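Local coordinates for protein diguanylate cyclase (Pseudomonas aeruginosa, PDB 5M3C) that joins a GGDEF domain and an EAL domain in one chain and binds calcium ions in both and guanosine-5'-triphosphate in the GGDEF part, at residues L15-E18 against S19-H23; D367-I370 against T371-I374. All coordinates share one frame; numbering follows the deposited sequence.

Contact 1: L15-E18 against S19-H23; sequences LLFE and SRLNH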
loop_
_atom_site.group_PDB
_atom_site.type_symbol
_atom_site.label_atom_id
_atom_site.label_comp_id
_atom_site.label_asym_id
_atom_site.label_seq_id
_atom_site.Cartn_x
_atom_site.Cartn_y
_atom_site.Cartn_z
ATOM N N LEU B 15 32.288 28.283 -19.029
ATOM C CA LEU B 15 32.790 29.350 -19.882
ATOM C C LEU B 15 32.806 28.889 -21.334
ATOM O O LEU B 15 32.283 29.573 -22.212
ATOM C CB LEU B 15 34.186 29.802 -19.441
ATOM C CG LEU B 15 34.255 30.568 -18.112
ATOM C CD1 LEU B 15 35.666 31.079 -17.857
ATOM C CD2 LEU B 15 33.264 31.723 -18.077
ATOM N N LEU B 16 33.390 27.719 -21.581
ATOM C CA LEU B 16 33.473 27.174 -22.936
ATOM C C LEU B 16 32.082 26.871 -23.486
ATOM O O LEU B 16 31.799 27.092 -24.667
ATOM C CB LEU B 16 34.329 25.905 -22.956
ATOM C CG LEU B 16 34.426 25.206 -24.316
ATOM C CD1 LEU B 16 34.776 26.194 -25.423
ATOM C CD2 LEU B 16 35.446 24.079 -24.266
ATOM N N PHE B 17 31.221 26.354 -22.616
ATOM C CA PHE B 17 29.831 26.083 -22.969
ATOM C C PHE B 17 29.118 27.356 -23.418
ATOM O O PHE B 17 28.384 27.356 -24.413
ATOM C CB PHE B 17 29.106 25.475 -21.767
ATOM C CG PHE B 17 27.627 25.318 -21.967
ATOM C CD1 PHE B 17 27.122 24.243 -22.679
ATOM C CD2 PHE B 17 26.741 26.242 -21.440
ATOM C CE1 PHE B 17 25.760 24.096 -22.865
ATOM C CE2 PHE B 17 25.380 26.100 -21.622
ATOM C CZ PHE B 17 24.888 25.026 -22.336
ATOM N N GLU B 18 29.350 28.439 -22.682
ATOM C CA GLU B 18 28.708 29.721 -22.962
ATOM C C GLU B 18 29.020 30.257 -24.361
ATOM O O GLU B 18 28.122 30.744 -25.052
ATOM C CB GLU B 18 29.096 30.760 -21.898
ATOM C CG GLU B 18 28.335 30.605 -20.587
ATOM C CD GLU B 18 28.682 31.669 -19.562
ATOM O OE1 GLU B 18 29.173 32.750 -19.956
ATOM O OE2 GLU B 18 28.455 31.425 -18.358
ATOM N N SER B 19 30.283 30.169 -24.775
ATOM C CA SER B 19 30.687 30.667 -26.090
ATOM C C SER B 19 30.023 29.841 -27.186
ATOM O O SER B 19 29.557 30.383 -28.197
ATOM C CB SER B 19 32.211 30.623 -26.250
ATOM O OG SER B 19 32.655 29.323 -26.601
ATOM N N ARG B 20 29.975 28.528 -26.973
ATOM C CA ARG B 20 29.369 27.617 -27.937
ATOM C C ARG B 20 27.854 27.774 -27.979
ATOM O O ARG B 20 27.230 27.529 -29.011
ATOM C CB ARG B 20 29.763 26.173 -27.631
ATOM C CG ARG B 20 31.132 25.823 -28.187
ATOM C CD ARG B 20 31.893 24.835 -27.320
ATOM N NE ARG B 20 31.576 23.452 -27.647
ATOM C CZ ARG B 20 32.409 22.433 -27.466
ATOM N NH1 ARG B 20 33.619 22.639 -26.966
ATOM N NH2 ARG B 20 32.034 21.208 -27.789
ATOM N N LEU B 21 27.266 28.189 -26.862
ATOM C CA LEU B 21 25.843 28.514 -26.844
ATOM C C LEU B 21 25.597 29.835 -27.571
ATOM O O LEU B 21 24.668 29.951 -28.377
ATOM C CB LEU B 21 25.320 28.594 -25.409
ATOM C CG LEU B 21 23.858 29.027 -25.244
ATOM C CD1 LEU B 21 22.924 28.199 -26.114
ATOM C CD2 LEU B 21 23.441 28.932 -23.787
ATOM N N ASN B 22 26.436 30.826 -27.281
ATOM C CA ASN B 22 26.353 32.123 -27.946
ATOM C C ASN B 22 26.484 31.977 -29.457
ATOM O O ASN B 22 25.687 32.539 -30.207
ATOM C CB ASN B 22 27.432 33.072 -27.419
ATOM C CG ASN B 22 27.033 33.747 -26.120
ATOM O OD1 ASN B 22 25.847 33.863 -25.805
ATOM N ND2 ASN B 22 28.024 34.203 -25.363
ATOM N N HIS B 23 27.483 31.221 -29.904
ATOM C CA HIS B 23 27.674 31.006 -31.337
ATOM C C HIS B 23 26.445 30.352 -31.965
ATOM O O HIS B 23 26.005 30.751 -33.042
ATOM C CB HIS B 23 28.913 30.149 -31.606
ATOM C CG HIS B 23 29.055 29.735 -33.038
ATOM N ND1 HIS B 23 29.260 30.641 -34.056
ATOM C CD2 HIS B 23 29.021 28.513 -33.623
ATOM C CE1 HIS B 23 29.345 29.997 -35.207
ATOM N NE2 HIS B 23 29.205 28.704 -34.971
#

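Contact 2: D367-I370 against T371-I374; sequences DAAI and TRAI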
loop_
_atom_site.group_PDB
_atom_site.type_symbol
_atom_site.label_atom_id
_atom_site.label_comp_id
_atom_site.label_asym_id
_atom_site.label_seq_id
_atom_site.Cartn_x
_atom_site.Cartn_y
_atom_site.Cartn_z
ATOM N N ASP B 367 -22.158 8.911 3.761
ATOM C CA ASP B 367 -21.332 9.407 4.858
ATOM C C ASP B 367 -21.919 9.025 6.213
ATOM O O ASP B 367 -21.186 8.851 7.187
ATOM C CB ASP B 367 -21.171 10.927 4.765
ATOM C CG ASP B 367 -20.166 11.348 3.706
ATOM O OD1 ASP B 367 -19.545 10.463 3.077
ATOM O OD2 ASP B 367 -19.993 12.569 3.505
ATOM N N ALA B 368 -23.240 8.898 6.272
ATOM C CA ALA B 368 -23.910 8.475 7.495
ATOM C C ALA B 368 -23.580 7.018 7.795
ATOM O O ALA B 368 -23.208 6.674 8.918
ATOM C CB ALA B 368 -25.415 8.663 7.369
ATOM N N ALA B 369 -23.712 6.170 6.779
ATOM C CA ALA B 369 -23.463 4.736 6.920
ATOM C C ALA B 369 -22.049 4.465 7.419
ATOM O O ALA B 369 -21.841 3.666 8.334
ATOM C CB ALA B 369 -23.691 4.034 5.589
ATOM N N ILE B 370 -21.083 5.139 6.806
ATOM C CA ILE B 370 -19.681 4.980 7.170
ATOM C C ILE B 370 -19.408 5.478 8.582
ATOM O O ILE B 370 -18.721 4.815 9.348
ATOM C CB ILE B 370 -18.761 5.742 6.201
ATOM C CG1 ILE B 370 -18.986 5.262 4.766
ATOM C CG2 ILE B 370 -17.306 5.564 6.604
ATOM C CD1 ILE B 370 -18.965 3.757 4.611
ATOM N N THR B 371 -19.933 6.650 8.921
ATOM C CA THR B 371 -19.743 7.202 10.257
ATOM C C THR B 371 -20.368 6.271 11.289
ATOM O O THR B 371 -19.806 6.041 12.359
ATOM C CB THR B 371 -20.360 8.608 10.386
ATOM O OG1 THR B 371 -19.779 9.481 9.408
ATOM C CG2 THR B 371 -20.116 9.175 11.776
ATOM N N ARG B 372 -21.533 5.730 10.951
ATOM C CA ARG B 372 -22.239 4.808 11.832
ATOM C C ARG B 372 -21.443 3.507 11.959
ATOM O O ARG B 372 -21.411 2.884 13.018
ATOM C CB ARG B 372 -23.640 4.540 11.276
ATOM C CG ARG B 372 -24.735 4.374 12.319
ATOM C CD ARG B 372 -26.056 4.925 11.794
ATOM N NE ARG B 372 -26.215 4.697 10.357
ATOM C CZ ARG B 372 -26.988 5.428 9.556
ATOM N NH1 ARG B 372 -27.687 6.449 10.039
ATOM N NH2 ARG B 372 -27.057 5.140 8.263
ATOM N N ALA B 373 -20.789 3.113 10.871
ATOM C CA ALA B 373 -19.955 1.916 10.861
ATOM C C ALA B 373 -18.702 2.094 11.713
ATOM O O ALA B 373 -18.371 1.240 12.533
ATOM C CB ALA B 373 -19.568 1.563 9.435
ATOM N N ILE B 374 -18.012 3.209 11.511
ATOM C CA ILE B 374 -16.780 3.500 12.234
ATOM C C ILE B 374 -17.003 3.535 13.743
ATOM O O ILE B 374 -16.169 3.053 14.505
ATOM C CB ILE B 374 -16.183 4.849 11.796
ATOM C CG1 ILE B 374 -15.760 4.790 10.328
ATOM C CG2 ILE B 374 -14.988 5.208 12.663
ATOM C CD1 ILE B 374 -15.295 6.120 9.778
#

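Contact 1: L15-E18 against S19-H23
R20 reaches across to L16, one turn earlier on helix 14-31. Its CB starts near two backbone oxygens, those of L16 and F17. CG continues past L16 O, and CD then lies 3.7 Å from L16 CD1. With its chain bent at chi2 and chi3 (147° and 87°), the arginine crosses the leucine at a slant, NH1 ending 3.6 Å from L16 CD2. This is van der Waals packing of an arginine stem and head on an isobutyl group. At the backbone, L16 O takes two bonds from the same face of its carbonyl plane: one from R20 N, and one of 3.1 Å from S19 OG, a serine hydroxyl turned back on its own helix. On another side F17 and L21 run alongside each other, F17 CE2 being 4.1 Å from L21 CD2, while L21 N donates to F17 O at 2.8 Å. E18 sends its carboxylate backwards to a salt bridge with R14. F17 packs on I87 and L89 of strand 85-90 and on A79 of strand 77-82, and L21 on L89; R20 reaches T77 of strand 77-82, and L21 and N22 meet A139 of helix 139-155.

Contact 2: D367-I370 against T371-I374
Helix 365-380 of the EAL domain follows the short helix 355-358 and leads into strand 384-387, and two of its turns meet here. T371 ties back to D367: its OG1 donates to D367 O at 2.7 Å, while T371 N reaches the same oxygen at 3.1 Å. The two donors come from opposite faces of the carbonyl plane, the amide from well above it. The hydroxyl gets there because chi1 of -58° sets OG1 beside the backbone N and anti to the carbonyl carbon, a placement that points it at the carbonyl of D367. A buried threonine hydroxyl thus finds its acceptor within its own helix.

R372 also turns toward the preceding turn, on another side of the helix. Its chain bends at chi2 and chi3, and the guanidinium passes over the backbone, with A368 O lying 3.8 Å above one of its faces and offset toward the rim. NH2 stands 4.0 Å from A368 CB. Beyond the segments, NH1 has a long, weak ion pair with E402.

I370 and I374 make the apolar link, CG2 of I370 meeting CD1 of I374 at 3.8 Å with the two side chains set at a slant. Here the amide of I374 donates to I370 O at 2.8 Å, nearly straight out from the carbonyl.

F357 packs against D367, I370, T371 and I374, and I374 also rests on L351 and I353 of strand 350-353. A368 and R372 meet F398, and T371 meets L399, of helix 393-401. On another side A369, I370 and A373 pack on K344, L340 and S380 of the second subunit. The run of i to i+4 bonds is that of a regular alpha-helix, here the longer helix of the beta-alpha-beta crossover from strand 350-353 to 384-387 in the TIM-barrel-like EAL domain.

How the contacts relate
Both contacts are single-helix neighbourhoods, one in each domain, about 65 Å apart between centres and on opposite sides of the chain's centre. Contact 1 is partly buried: helix 14-31 turns F17 and L21 onto the sheet and keeps S19 and N22 exposed. Contact 2 is largely buried, with a strand and helices 355-358 and 393-401 of its own chain and the second subunit around it; no other chain touches contact 1. Each has a hydroxyl bonded to a backbone oxygen of the preceding turn, three residues back at S19 and four at T371. The chemistry follows the place: contact 1 mixes exposed polar residues with buried apolar ones, whereas contact 2 brings alanines and an isoleucine to a subunit interface.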